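Local structure of 3-dehydroquinate dehydratase (Aquifex aeolicus, 2EGZ) at residues F34-S38 with L39-K43; V42-K45 with L46-V49; L131-G134 with Y135-G139; M209-L212 with R213-F216. The protein probably catalyses the cis-dehydration of 3-dehydroquinate to 3-dehydroshikimate, the third step of the chorismate pathway to the aromatic amino acids, and forms a homodimer of TIM-barrel subunits. All blocks are in the same frame, centred on the assembly; numbering follows the deposited sequence.

Contact 1. Residues F34-S38 with L39-K43; sequences FSDTS and LNYVK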
# COMPACT_ATOMS: atom_id res chain seq x y z
N PHE B 34 -2.65 18.12 -11.31
CA PHE B 34 -2.98 18.84 -12.54
C PHE B 34 -4.49 18.81 -12.79
O PHE B 34 -5.15 17.81 -12.53
CB PHE B 34 -2.28 18.19 -13.73
CG PHE B 34 -0.88 18.70 -13.98
CD1 PHE B 34 -0.03 19.01 -12.93
CD2 PHE B 34 -0.41 18.84 -15.29
CE1 PHE B 34 1.28 19.44 -13.16
CE2 PHE B 34 0.90 19.27 -15.54
CZ PHE B 34 1.74 19.57 -14.47
N SER B 35 -5.02 19.92 -13.30
CA SER B 35 -6.44 20.02 -13.61
C SER B 35 -6.68 19.50 -15.02
O SER B 35 -7.81 19.49 -15.51
CB SER B 35 -6.90 21.46 -13.49
N ASP B 36 -5.61 19.06 -15.67
CA ASP B 36 -5.66 18.53 -17.03
C ASP B 36 -4.55 17.48 -17.14
O ASP B 36 -3.39 17.78 -16.88
CB ASP B 36 -5.38 19.66 -18.03
CG ASP B 36 -5.57 19.22 -19.47
OD1 ASP B 36 -5.22 18.07 -19.81
OD2 ASP B 36 -6.05 20.04 -20.28
N THR B 37 -4.91 16.26 -17.53
CA THR B 37 -3.90 15.21 -17.65
C THR B 37 -3.77 14.62 -19.04
O THR B 37 -3.23 13.52 -19.22
CB THR B 37 -4.14 14.05 -16.65
OG1 THR B 37 -5.41 13.43 -16.91
CG2 THR B 37 -4.11 14.56 -15.22
N SER B 38 -4.26 15.34 -20.05
CA SER B 38 -4.16 14.86 -21.42
C SER B 38 -2.69 14.70 -21.78
O SER B 38 -1.84 15.44 -21.28
CB SER B 38 -4.84 15.85 -22.38
OG SER B 38 -4.30 17.15 -22.24
N LEU B 39 -2.39 13.73 -22.64
CA LEU B 39 -1.01 13.48 -23.04
C LEU B 39 -0.30 14.71 -23.60
O LEU B 39 0.91 14.87 -23.40
CB LEU B 39 -0.95 12.36 -24.08
CG LEU B 39 -1.46 10.96 -23.68
CD1 LEU B 39 -1.23 10.00 -24.84
CD2 LEU B 39 -0.75 10.48 -22.43
N ASN B 40 -1.03 15.57 -24.29
CA ASN B 40 -0.40 16.75 -24.87
C ASN B 40 -0.13 17.83 -23.85
O ASN B 40 0.95 18.44 -23.85
CB ASN B 40 -1.26 17.33 -25.99
CG ASN B 40 -0.55 18.45 -26.72
OD1 ASN B 40 0.50 18.25 -27.32
ND2 ASN B 40 -1.12 19.65 -26.67
N TYR B 41 -1.09 18.08 -22.97
CA TYR B 41 -0.94 19.09 -21.94
C TYR B 41 0.29 18.81 -21.10
O TYR B 41 1.10 19.70 -20.84
CB TYR B 41 -2.18 19.12 -21.04
CG TYR B 41 -2.20 20.28 -20.06
CD1 TYR B 41 -2.44 21.58 -20.49
CD2 TYR B 41 -2.00 20.06 -18.69
CE1 TYR B 41 -2.48 22.65 -19.59
CE2 TYR B 41 -2.04 21.12 -17.78
CZ TYR B 41 -2.28 22.41 -18.24
OH TYR B 41 -2.34 23.44 -17.34
N VAL B 42 0.45 17.56 -20.68
CA VAL B 42 1.59 17.19 -19.85
C VAL B 42 2.88 17.19 -20.65
O VAL B 42 3.92 17.62 -20.15
CB VAL B 42 1.39 15.80 -19.20
CG1 VAL B 42 2.51 15.52 -18.22
CG2 VAL B 42 0.04 15.76 -18.48
N LYS B 43 2.82 16.73 -21.90
CA LYS B 43 4.00 16.72 -22.75
C LYS B 43 4.55 18.14 -22.90
O LYS B 43 5.75 18.37 -22.71
CB LYS B 43 3.66 16.14 -24.12
CG LYS B 43 4.82 16.14 -25.10
CD LYS B 43 4.48 15.40 -26.39
CE LYS B 43 5.56 15.59 -27.44
NZ LYS B 43 5.63 17.00 -27.92
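The ring of Y41 carries the side chain of D36 on one face: D36 CB sits 3.7 Å from the ring centroid and 22° off its normal, a CH-pi contact, and the carboxylate beyond it lies stacked, its plane 13° from that of the ring. At the ring's edge, close to its plane, comes F34 CD2, 3.7 Å from Y41 CE2. The F34 ring has D36 O at its own edge, in plane; that oxygen is buried and has no hydrogen-bond partner. With its CG anti to the backbone N (chi1 -174°), D36 reaches over Y41, while OD1 turns to the residue two further on, S38. D36 OD1 there takes two bonds, from S38 N at 2.9 Å, which closes an Asx turn, and from S38 OG at 2.8 Å, met on the syn side. S38 is the N-cap of helix 39-51; its OG accepts a weak bond from Y41 N at 3.4 Å, while V42 N donates to S38 O at 3.2 Å. Y41 OH is hydrogen-bonded to D9 OD2, and K45 makes a cation-pi contact with the same ring. Two donors on one carboxylate oxygen fix the rotation of D36, and a negative charge beside the helix N-terminus is likely to be steadied by the helix dipole.

Contact 2. Residues V42-K45 with L46-V49; sequences VKEK and LEEV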
# COMPACT_ATOMS: atom_id res chain seq x y z
N VAL B 42 0.45 17.56 -20.68
CA VAL B 42 1.59 17.19 -19.85
C VAL B 42 2.88 17.19 -20.65
O VAL B 42 3.92 17.62 -20.15
CB VAL B 42 1.39 15.80 -19.20
CG1 VAL B 42 2.51 15.52 -18.22
CG2 VAL B 42 0.04 15.76 -18.48
N LYS B 43 2.82 16.73 -21.90
CA LYS B 43 4.00 16.72 -22.75
C LYS B 43 4.55 18.14 -22.90
O LYS B 43 5.75 18.37 -22.71
CB LYS B 43 3.66 16.14 -24.12
CG LYS B 43 4.82 16.14 -25.10
CD LYS B 43 4.48 15.40 -26.39
CE LYS B 43 5.56 15.59 -27.44
NZ LYS B 43 5.63 17.00 -27.92
N GLU B 44 3.68 19.09 -23.23
CA GLU B 44 4.10 20.48 -23.41
C GLU B 44 4.71 21.06 -22.13
O GLU B 44 5.61 21.90 -22.18
CB GLU B 44 2.92 21.35 -23.85
CG GLU B 44 2.21 20.84 -25.10
CD GLU B 44 1.38 21.92 -25.79
OE1 GLU B 44 0.67 22.68 -25.09
OE2 GLU B 44 1.43 22.00 -27.04
N LYS B 45 4.20 20.62 -20.98
CA LYS B 45 4.72 21.09 -19.70
C LYS B 45 6.15 20.58 -19.51
O LYS B 45 7.03 21.33 -19.10
CB LYS B 45 3.83 20.61 -18.56
CG LYS B 45 2.46 21.28 -18.51
CD LYS B 45 2.58 22.72 -18.05
CE LYS B 45 1.23 23.42 -17.98
NZ LYS B 45 0.62 23.61 -19.33
N LEU B 46 6.37 19.30 -19.82
CA LEU B 46 7.71 18.71 -19.71
C LEU B 46 8.66 19.44 -20.65
O LEU B 46 9.81 19.73 -20.30
CB LEU B 46 7.69 17.23 -20.09
CG LEU B 46 6.99 16.23 -19.16
CD1 LEU B 46 6.97 14.86 -19.82
CD2 LEU B 46 7.72 16.17 -17.83
N GLU B 47 8.19 19.71 -21.86
CA GLU B 47 9.00 20.40 -22.86
C GLU B 47 9.31 21.83 -22.44
O GLU B 47 10.39 22.34 -22.73
CB GLU B 47 8.30 20.39 -24.21
CG GLU B 47 7.99 18.99 -24.72
CD GLU B 47 7.34 18.98 -26.08
OE1 GLU B 47 6.40 19.77 -26.31
OE2 GLU B 47 7.74 18.15 -26.93
N GLU B 48 8.37 22.48 -21.77
CA GLU B 48 8.58 23.86 -21.34
C GLU B 48 9.67 23.92 -20.27
O GLU B 48 10.45 24.86 -20.21
CB GLU B 48 7.28 24.46 -20.79
CG GLU B 48 7.25 25.98 -20.87
CD GLU B 48 6.03 26.59 -20.18
OE1 GLU B 48 4.94 26.00 -20.26
OE2 GLU B 48 6.18 27.67 -19.57
N VAL B 49 9.72 22.90 -19.42
CA VAL B 49 10.74 22.86 -18.38
C VAL B 49 12.10 22.71 -19.04
O VAL B 49 13.05 23.40 -18.70
CB VAL B 49 10.52 21.68 -17.43
CG1 VAL B 49 11.64 21.62 -16.40
CG2 VAL B 49 9.18 21.83 -16.74
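One salt bridge, K43 with E47 one turn further on, is the chief side-chain contact here. K43 NZ lies 2.6 Å from E47 OE2 and meets it from above the carboxylate plane, 44° out of it. The lysine runs straight as far as CE and then bends at its last torsion (chi4 -67°), which turns the ammonium back over the glutamate, whose chain is extended beyond CG. A lysine in place of E47 would probably leave the K43 ammonium without its mate and set a second positive charge against it.

The backbone bonds are the i to i+4 pairs of an alpha helix. L46 N donates to V42 O at 3.0 Å, E47 N to K43 O at 2.9 Å and E48 N to E44 O at 2.8 Å, the last less straight, with 141° at the hydrogen; V49 N to K45 O closes the series.

The aliphatic side chains lie against backbone oxygens of the preceding turn: L46 CG rests 3.5 Å from V42 O, and V49 CG2 3.2 Å from K45 O. Both side chains also make apolar packing on L29 of strand 26-30, and V42 and L46 on L80 of helix 73-80. The chemistry thus divides the helix: a salt bridge at the partly exposed K43 and E47, aliphatic V42, L46 and V49 packed on strand 26-30 or helix 73-80, and E48 OE2 hydrogen-bonded to S13 OG of helix 12-22.

Contact 3. Residues L131-G134 with Y135-G139; sequences LREG and YRYGG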
# COMPACT_ATOMS: atom_id res chain seq x y z
N LEU B 131 14.70 0.14 0.30
CA LEU B 131 15.93 0.45 -0.42
C LEU B 131 16.37 -0.71 -1.30
O LEU B 131 16.69 -0.53 -2.48
CB LEU B 131 17.04 0.80 0.56
CG LEU B 131 16.78 2.06 1.39
CD1 LEU B 131 17.88 2.21 2.44
CD2 LEU B 131 16.73 3.27 0.47
N ARG B 132 16.37 -1.91 -0.74
CA ARG B 132 16.78 -3.08 -1.51
C ARG B 132 15.87 -3.37 -2.69
O ARG B 132 16.34 -3.74 -3.76
CB ARG B 132 16.91 -4.30 -0.60
CG ARG B 132 18.16 -4.21 0.25
CD ARG B 132 18.37 -5.40 1.16
NE ARG B 132 19.61 -5.22 1.90
CZ ARG B 132 19.73 -5.35 3.22
NH1 ARG B 132 18.67 -5.68 3.95
NH2 ARG B 132 20.90 -5.12 3.81
N GLU B 133 14.56 -3.22 -2.49
CA GLU B 133 13.61 -3.47 -3.58
C GLU B 133 13.81 -2.43 -4.68
O GLU B 133 13.74 -2.75 -5.86
CB GLU B 133 12.18 -3.42 -3.06
CG GLU B 133 11.81 -4.64 -2.24
CD GLU B 133 11.74 -5.90 -3.08
OE1 GLU B 133 10.75 -6.06 -3.83
OE2 GLU B 133 12.68 -6.71 -3.01
N GLY B 134 14.06 -1.19 -4.28
CA GLY B 134 14.28 -0.15 -5.26
C GLY B 134 15.44 -0.49 -6.18
O GLY B 134 15.36 -0.32 -7.39
N TYR B 135 16.53 -0.99 -5.60
CA TYR B 135 17.70 -1.36 -6.39
C TYR B 135 17.43 -2.61 -7.21
O TYR B 135 17.92 -2.74 -8.33
CB TYR B 135 18.91 -1.59 -5.48
CG TYR B 135 19.41 -0.33 -4.80
CD1 TYR B 135 19.71 0.81 -5.54
CD2 TYR B 135 19.58 -0.28 -3.41
CE1 TYR B 135 20.16 1.97 -4.92
CE2 TYR B 135 20.03 0.88 -2.78
CZ TYR B 135 20.31 2.00 -3.54
OH TYR B 135 20.74 3.15 -2.93
N ARG B 136 16.64 -3.52 -6.65
CA ARG B 136 16.29 -4.76 -7.33
C ARG B 136 15.48 -4.49 -8.59
O ARG B 136 15.61 -5.23 -9.57
CB ARG B 136 15.52 -5.67 -6.37
CG ARG B 136 14.92 -6.92 -7.01
CD ARG B 136 14.42 -7.89 -5.93
NE ARG B 136 13.52 -8.91 -6.46
CZ ARG B 136 12.19 -8.83 -6.46
NH1 ARG B 136 11.59 -7.76 -5.95
NH2 ARG B 136 11.46 -9.81 -6.96
N TYR B 137 14.66 -3.45 -8.58
CA TYR B 137 13.85 -3.10 -9.74
C TYR B 137 14.56 -2.11 -10.65
O TYR B 137 13.95 -1.55 -11.58
CB TYR B 137 12.49 -2.53 -9.30
CG TYR B 137 11.50 -3.58 -8.87
CD1 TYR B 137 10.79 -4.33 -9.80
CD2 TYR B 137 11.28 -3.83 -7.51
CE1 TYR B 137 9.88 -5.31 -9.40
CE2 TYR B 137 10.38 -4.81 -7.10
CZ TYR B 137 9.68 -5.54 -8.05
OH TYR B 137 8.79 -6.51 -7.63
N GLY B 138 15.84 -1.88 -10.38
CA GLY B 138 16.65 -0.99 -11.19
C GLY B 138 16.42 0.51 -11.08
O GLY B 138 16.73 1.25 -12.02
N GLY B 139 15.92 0.99 -9.95
CA GLY B 139 15.69 2.42 -9.83
C GLY B 139 16.43 3.04 -8.67
O GLY B 139 17.18 2.37 -7.95
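G134 O is gripped by G139 N at 2.9 Å and more loosely by Y137 N, a weak bond of 3.4 Å. The first of these, with G138 N to Y135 O at 3.0 Å, forms a Schellman motif, in which G138 takes the C-prime place with its positive phi of 73°. Before it the helical bonds still run, as in Y137 N to E133 O.

Outside the backbone, E133 OE1 and R136 NH1 form a salt bridge of 2.8 Å. The two chains run alongside each other in one direction, their carboxylate and guanidinium planes 28° apart, and the oxygen comes to the edge of the guanidinium near its plane. A bend at chi2 (-68°) brings the glutamate's end round to the arginine, which is extended from CG to NE. The same OE1 approaches Y137 CE2 to 3.5 Å, carboxylate and ring almost perpendicular, and has a second salt bridge with R94. Cutting E133 back to an alanine is likely to leave R136 and R94 without the carboxylate they share.

Y135 turns its CD2 against L131 O, 3.0 Å away, while its hydroxyl bonds E166 O. This Schellman motif ends the helix of the beta-alpha-beta unit formed by strand 110-117, helix 124-136 and strand 140-146 of the TIM barrel, where the chain leaves the helix and enters the strand that carries the Schiff-base lysine K142.

Contact 4. Residues M209-L212 with R213-F216; sequences MVEL and RKKF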
# COMPACT_ATOMS: atom_id res chain seq x y z
N MET B 209 17.77 26.84 0.16
CA MET B 209 18.52 25.60 -0.05
C MET B 209 19.71 25.83 -0.98
O MET B 209 20.76 25.19 -0.84
CB MET B 209 17.62 24.51 -0.62
CG MET B 209 18.31 23.16 -0.77
SD MET B 209 18.94 22.48 0.80
CE MET B 209 17.47 21.69 1.39
N VAL B 210 19.55 26.72 -1.95
CA VAL B 210 20.64 27.01 -2.88
C VAL B 210 21.84 27.57 -2.12
O VAL B 210 22.98 27.15 -2.33
CB VAL B 210 20.19 28.02 -3.95
CG1 VAL B 210 21.39 28.53 -4.73
CG2 VAL B 210 19.20 27.34 -4.90
N GLU B 211 21.57 28.51 -1.22
CA GLU B 211 22.64 29.11 -0.44
C GLU B 211 23.23 28.12 0.56
O GLU B 211 24.43 28.15 0.83
CB GLU B 211 22.13 30.35 0.29
CG GLU B 211 23.25 31.24 0.81
CD GLU B 211 24.24 31.63 -0.28
OE1 GLU B 211 23.80 32.21 -1.30
OE2 GLU B 211 25.45 31.35 -0.12
N LEU B 212 22.39 27.24 1.10
CA LEU B 212 22.87 26.24 2.07
C LEU B 212 23.76 25.21 1.39
O LEU B 212 24.77 24.78 1.95
CB LEU B 212 21.68 25.53 2.74
CG LEU B 212 20.78 26.39 3.63
CD1 LEU B 212 19.56 25.60 4.05
CD2 LEU B 212 21.57 26.86 4.85
N ARG B 213 23.39 24.82 0.18
CA ARG B 213 24.17 23.84 -0.57
C ARG B 213 25.56 24.41 -0.87
O ARG B 213 26.56 23.70 -0.82
CB ARG B 213 23.47 23.46 -1.88
CG ARG B 213 24.23 22.40 -2.69
CD ARG B 213 23.52 22.06 -4.00
NE ARG B 213 23.30 23.26 -4.81
CZ ARG B 213 22.64 23.28 -5.96
NH1 ARG B 213 22.14 22.15 -6.46
NH2 ARG B 213 22.47 24.42 -6.61
N LYS B 214 25.61 25.70 -1.17
CA LYS B 214 26.87 26.36 -1.47
C LYS B 214 27.73 26.47 -0.21
O LYS B 214 28.92 26.17 -0.23
CB LYS B 214 26.61 27.75 -2.06
CG LYS B 214 27.86 28.56 -2.36
CD LYS B 214 27.53 29.90 -2.99
CE LYS B 214 26.90 29.73 -4.38
NZ LYS B 214 26.75 31.02 -5.12
N LYS B 215 27.11 26.89 0.88
CA LYS B 215 27.81 27.06 2.15
C LYS B 215 28.38 25.77 2.74
O LYS B 215 29.50 25.76 3.25
CB LYS B 215 26.87 27.70 3.19
CG LYS B 215 27.53 27.96 4.54
CD LYS B 215 26.52 28.42 5.60
CE LYS B 215 25.95 29.80 5.29
NZ LYS B 215 25.03 30.27 6.38
N PHE B 216 27.62 24.68 2.64
CA PHE B 216 28.06 23.41 3.21
C PHE B 216 28.80 22.43 2.31
O PHE B 216 29.64 21.66 2.79
CB PHE B 216 26.85 22.71 3.84
CG PHE B 216 26.40 23.32 5.13
CD1 PHE B 216 27.04 23.00 6.32
CD2 PHE B 216 25.38 24.26 5.15
CE1 PHE B 216 26.67 23.62 7.52
CE2 PHE B 216 25.00 24.88 6.34
CZ PHE B 216 25.65 24.56 7.53
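Four consecutive i to i+4 bonds set the backbone, from R213 N to M209 O at 2.8 Å through F216 N to L212 O at 2.9 Å, with angles at the hydrogen between 151° and 160°. Of the side chains, L212 and F216 meet as apolar neighbours one turn apart, L212 CD2 being 4.2 Å from F216 CE2. The phenylalanine's ring also presents its edge to the backbone: L212 O lies in the ring plane, 3.3 Å from F216 CD2. Its CG stands anti to the carbonyl carbon, beside the backbone N (chi1 -74°), and that swing brings the ring back along the helix toward L212. Both residues also pack on L181 of helix 179-182.

E211 and K214 touch without pairing their charges. E211 OE2 comes within 3.8 Å of K214 CD, so the carboxylate meets the aliphatic part of the lysine, whereas E211 OE1 and K214 NZ remain 5.0 Å apart; any attraction between them is therefore probably weak.

R213 CB passes 3.4 Å from M209 O. The chain bends at chi3, and R213 NH1 makes a salt bridge with D25 OD2 and a hydrogen bond to M1 O. M209, V210 and R213 all touch I3 of strand 2-7, and M209 lies against R180, a residue that binds 3-dehydroquinate. This is the packing of the last helix of a TIM barrel, lying outside the first strand and bonded through the backbone of R213 to L219, close to the end of the chain.

Each contact is local, so none closes a long loop, and none encloses or crosses another. From the N terminus, contact 1 comes first, where the loop after strand 26-30 enters helix 39-51. Contact 2 overlaps it at V42 and K43 and carries the same helix on; the two touch through F34 CE2 and K45 CG, 3.9 Å apart. Both belong to the crossover from strand 26-30 to strand 55-59. The others follow in series. Contact 3 ends helix 124-136 in the crossover from strand 110-117 to strand 140-146, its centre about 28 Å from that of contact 2. Contact 4 lies on the final helix, 206-217, packed on strand 2-7, about 14 Å from contact 2 at the nearest atoms.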